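Local structure of alkylhydroperoxidase AhpD core (Rhodospirillum rubrum, 2OUW) at residues V5-I13 with N37-D45. The protein is probably an AhpD-like oxidoreductase of the carboxymuconolactone decarboxylase family, possibly acting on hydroperoxides. Residues are numbered along the deposited sequence; the frame is centred on the assembly and turned at random.
Sequences VRLLDDAEI and NIWRGLAND
Both backbone polar atoms of Leu8 are bound by Arg40, N by its carbonyl and O by its guanidinium. Leu8 N donates to Arg40 O at 3.0 Å in a nearly straight bond (176°), and Leu8 O receives Arg40 NH1 at 3.0 Å, lying at the guanidinium edge. The Arg40 chain, extended from CG to NE, carries that edge past the Leu8 carbonyl to Asp10. There Arg40 NH1 and NH2 both donate to Asp10 OD1, at 2.9 Å and 3.0 Å, from one face of a carboxylate turned 53° against the guanidinium; Arg27 of helix 17-30 forms a second salt bridge to this oxygen. Cutting Arg40 back to an alanine is likely to leave Leu8 O without its side-chain donor and to take from Asp10 one of its two arginine partners. In this all-helical subunit the contact lays the extended N-terminal 5-9 segment across helix 37-42, just before it runs into helix 10-13. Leu8 CD2 packs on Ala43 CB at 3.8 Å, while CD1 meets Asn44 OD1, which also accepts from a water bound by Arg6 NH2. From the other end of that amide, Asn44 ND2 donates to Arg6 O at 2.7 Å (161°) and also to Gly41 O at 2.9 Å, both acceptors near the amide plane, which fixes its rotation.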
loop_
_atom_site.group_PDB
_atom_site.type_symbol
_atom_site.label_atom_id
_atom_site.label_comp_id
_atom_site.label_asym_id
_atom_site.label_seq_id
_atom_site.Cartn_x
_atom_site.Cartn_y
_atom_site.Cartn_z
ATOM N N VAL B 5 10.160 -1.130 20.215
ATOM C CA VAL B 5 9.715 -0.916 21.572
ATOM C C VAL B 5 10.089 -2.154 22.349
ATOM O O VAL B 5 10.326 -3.221 21.776
ATOM C CB VAL B 5 8.161 -0.694 21.664
ATOM C CG1 VAL B 5 7.735 0.510 20.849
ATOM C CG2 VAL B 5 7.379 -1.940 21.222
ATOM N N ARG B 6 10.106 -2.004 23.659
ATOM C CA ARG B 6 10.373 -3.109 24.549
ATOM C C ARG B 6 9.189 -4.076 24.533
ATOM O O ARG B 6 8.040 -3.639 24.420
ATOM C CB ARG B 6 10.590 -2.568 25.958
ATOM C CG ARG B 6 11.888 -2.978 26.596
ATOM C CD ARG B 6 12.355 -1.935 27.611
ATOM N NE ARG B 6 11.257 -1.467 28.455
ATOM C CZ ARG B 6 10.665 -2.186 29.399
ATOM N NH1 ARG B 6 11.053 -3.435 29.658
ATOM N NH2 ARG B 6 9.675 -1.648 30.095
ATOM N N LEU B 7 9.470 -5.379 24.640
ATOM C CA LEU B 7 8.420 -6.385 24.804
ATOM C C LEU B 7 8.344 -6.823 26.260
ATOM O O LEU B 7 9.276 -7.449 26.767
ATOM C CB LEU B 7 8.677 -7.592 23.915
ATOM C CG LEU B 7 8.764 -7.344 22.414
ATOM C CD1 LEU B 7 8.818 -8.696 21.718
ATOM C CD2 LEU B 7 7.622 -6.516 21.877
ATOM N N LEU B 8 7.251 -6.486 26.929
ATOM C CA LEU B 8 7.137 -6.688 28.372
ATOM C C LEU B 8 6.913 -8.160 28.697
ATOM O O LEU B 8 6.107 -8.812 28.044
ATOM C CB LEU B 8 5.999 -5.839 28.945
ATOM C CG LEU B 8 6.369 -4.399 29.338
ATOM C CD1 LEU B 8 6.737 -3.551 28.156
ATOM C CD2 LEU B 8 5.249 -3.733 30.150
ATOM N N ASP B 9 7.640 -8.679 29.693
ATOM C CA ASP B 9 7.512 -10.071 30.123
ATOM C C ASP B 9 6.494 -10.166 31.238
ATOM O O ASP B 9 6.089 -9.148 31.805
ATOM C CB ASP B 9 8.863 -10.681 30.570
ATOM C CG ASP B 9 9.450 -10.032 31.830
ATOM O OD1 ASP B 9 8.719 -9.454 32.670
ATOM O OD2 ASP B 9 10.688 -10.107 31.980
ATOM N N ASP B 10 6.090 -11.389 31.551
ATOM C CA ASP B 10 5.077 -11.622 32.589
ATOM C C ASP B 10 5.479 -11.096 33.955
ATOM O O ASP B 10 4.644 -10.552 34.699
ATOM C CB ASP B 10 4.724 -13.109 32.656
ATOM C CG ASP B 10 3.981 -13.584 31.413
ATOM O OD1 ASP B 10 3.399 -12.741 30.693
ATOM O OD2 ASP B 10 3.947 -14.806 31.161
ATOM N N ALA B 11 6.763 -11.217 34.284
ATOM C CA ALA B 11 7.233 -10.776 35.596
ATOM C C ALA B 11 7.003 -9.289 35.803
ATOM O O ALA B 11 6.505 -8.882 36.844
ATOM C CB ALA B 11 8.665 -11.115 35.782
ATOM N N GLU B 12 7.350 -8.494 34.805
ATOM C CA GLU B 12 7.146 -7.047 34.849
ATOM C C GLU B 12 5.681 -6.690 34.826
ATOM O O GLU B 12 5.243 -5.794 35.565
ATOM C CB GLU B 12 7.831 -6.359 33.660
ATOM C CG GLU B 12 7.581 -4.833 33.615
ATOM C CD GLU B 12 8.404 -4.096 32.571
ATOM O OE1 GLU B 12 9.170 -4.753 31.821
ATOM O OE2 GLU B 12 8.274 -2.843 32.514
ATOM N N ILE B 13 4.927 -7.372 33.965
ATOM C CA ILE B 13 3.488 -7.119 33.839
ATOM C C ILE B 13 2.744 -7.350 35.164
ATOM O O ILE B 13 1.833 -6.597 35.484
ATOM C CB ILE B 13 2.867 -7.963 32.692
ATOM C CG1 ILE B 13 3.325 -7.412 31.335
ATOM C CG2 ILE B 13 1.321 -8.030 32.801
ATOM C CD1 ILE B 13 3.085 -8.347 30.200
ATOM N N ASN B 37 3.286 -11.554 21.116
ATOM C CA ASN B 37 4.128 -10.364 21.204
ATOM C C ASN B 37 3.489 -9.012 20.939
ATOM O O ASN B 37 3.915 -7.995 21.515
ATOM C CB ASN B 37 5.332 -10.540 20.274
ATOM C CG ASN B 37 6.310 -11.567 20.800
ATOM O OD1 ASN B 37 6.364 -11.819 22.008
ATOM N ND2 ASN B 37 7.104 -12.155 19.902
ATOM N N ILE B 38 2.513 -8.974 20.040
ATOM C CA ILE B 38 1.851 -7.705 19.758
ATOM C C ILE B 38 1.451 -7.061 21.085
ATOM O O ILE B 38 1.705 -5.860 21.295
ATOM C CB ILE B 38 0.684 -7.820 18.778
ATOM C CG1 ILE B 38 0.114 -6.416 18.483
ATOM C CG2 ILE B 38 -0.426 -8.727 19.283
ATOM C CD1 ILE B 38 -1.131 -6.406 17.677
ATOM N N TRP B 39 0.892 -7.866 22.001
ATOM C CA TRP B 39 0.350 -7.323 23.261
ATOM C C TRP B 39 1.441 -6.824 24.206
ATOM O O TRP B 39 1.252 -5.864 24.956
ATOM C CB TRP B 39 -0.592 -8.348 23.939
ATOM C CG TRP B 39 -1.694 -8.765 23.012
ATOM C CD1 TRP B 39 -1.816 -9.970 22.364
ATOM C CD2 TRP B 39 -2.784 -7.959 22.548
ATOM N NE1 TRP B 39 -2.923 -9.960 21.537
ATOM C CE2 TRP B 39 -3.543 -8.748 21.647
ATOM C CE3 TRP B 39 -3.221 -6.662 22.834
ATOM C CZ2 TRP B 39 -4.703 -8.264 21.015
ATOM C CZ3 TRP B 39 -4.371 -6.188 22.201
ATOM C CH2 TRP B 39 -5.091 -6.988 21.306
ATOM N N ARG B 40 2.594 -7.477 24.127
ATOM C CA ARG B 40 3.737 -7.194 24.939
ATOM C C ARG B 40 4.426 -5.891 24.528
ATOM O O ARG B 40 5.068 -5.267 25.345
ATOM C CB ARG B 40 4.719 -8.364 24.859
ATOM C CG ARG B 40 4.134 -9.650 25.440
ATOM C CD ARG B 40 5.147 -10.751 25.645
ATOM N NE ARG B 40 4.483 -11.942 26.177
ATOM C CZ ARG B 40 4.150 -12.129 27.454
ATOM N NH1 ARG B 40 4.419 -11.224 28.390
ATOM N NH2 ARG B 40 3.535 -13.255 27.790
ATOM N N GLY B 41 4.286 -5.516 23.265
ATOM C CA GLY B 41 4.715 -4.227 22.761
ATOM C C GLY B 41 3.692 -3.133 23.045
ATOM O O GLY B 41 4.067 -2.011 23.437
ATOM N N LEU B 42 2.402 -3.422 22.849
ATOM C CA LEU B 42 1.359 -2.451 23.229
ATOM C C LEU B 42 1.395 -2.149 24.719
ATOM O O LEU B 42 1.058 -1.049 25.134
ATOM C CB LEU B 42 -0.030 -2.920 22.821
ATOM C CG LEU B 42 -0.270 -3.072 21.310
ATOM C CD1 LEU B 42 -1.558 -3.789 21.037
ATOM C CD2 LEU B 42 -0.263 -1.724 20.626
ATOM N N ALA B 43 1.848 -3.109 25.527
ATOM C CA ALA B 43 1.915 -2.954 26.976
ATOM C C ALA B 43 2.726 -1.756 27.479
ATOM O O ALA B 43 2.562 -1.345 28.642
ATOM C CB ALA B 43 2.450 -4.256 27.611
ATOM N N ASN B 44 3.612 -1.218 26.641
ATOM C CA ASN B 44 4.331 0.015 26.995
ATOM C C ASN B 44 3.412 1.225 27.203
ATOM O O ASN B 44 3.787 2.168 27.877
ATOM C CB ASN B 44 5.359 0.375 25.928
ATOM C CG ASN B 44 6.488 -0.602 25.877
ATOM O OD1 ASN B 44 7.378 -0.557 26.708
ATOM N ND2 ASN B 44 6.460 -1.504 24.906
ATOM N N ASP B 45 2.228 1.198 26.600
ATOM C CA ASP B 45 1.212 2.199 26.845
ATOM C C ASP B 45 -0.094 1.542 27.268
ATOM O O ASP B 45 -0.873 1.141 26.411
ATOM C CB ASP B 45 0.945 3.002 25.568
ATOM C CG ASP B 45 -0.005 4.161 25.814
ATOM O OD1 ASP B 45 0.166 4.819 26.852
ATOM O OD2 ASP B 45 -0.891 4.423 24.983
HETATM O O HOH W 1 9.705 0.593 24.832
HETATM O O HOH W 2 7.645 0.710 29.077
#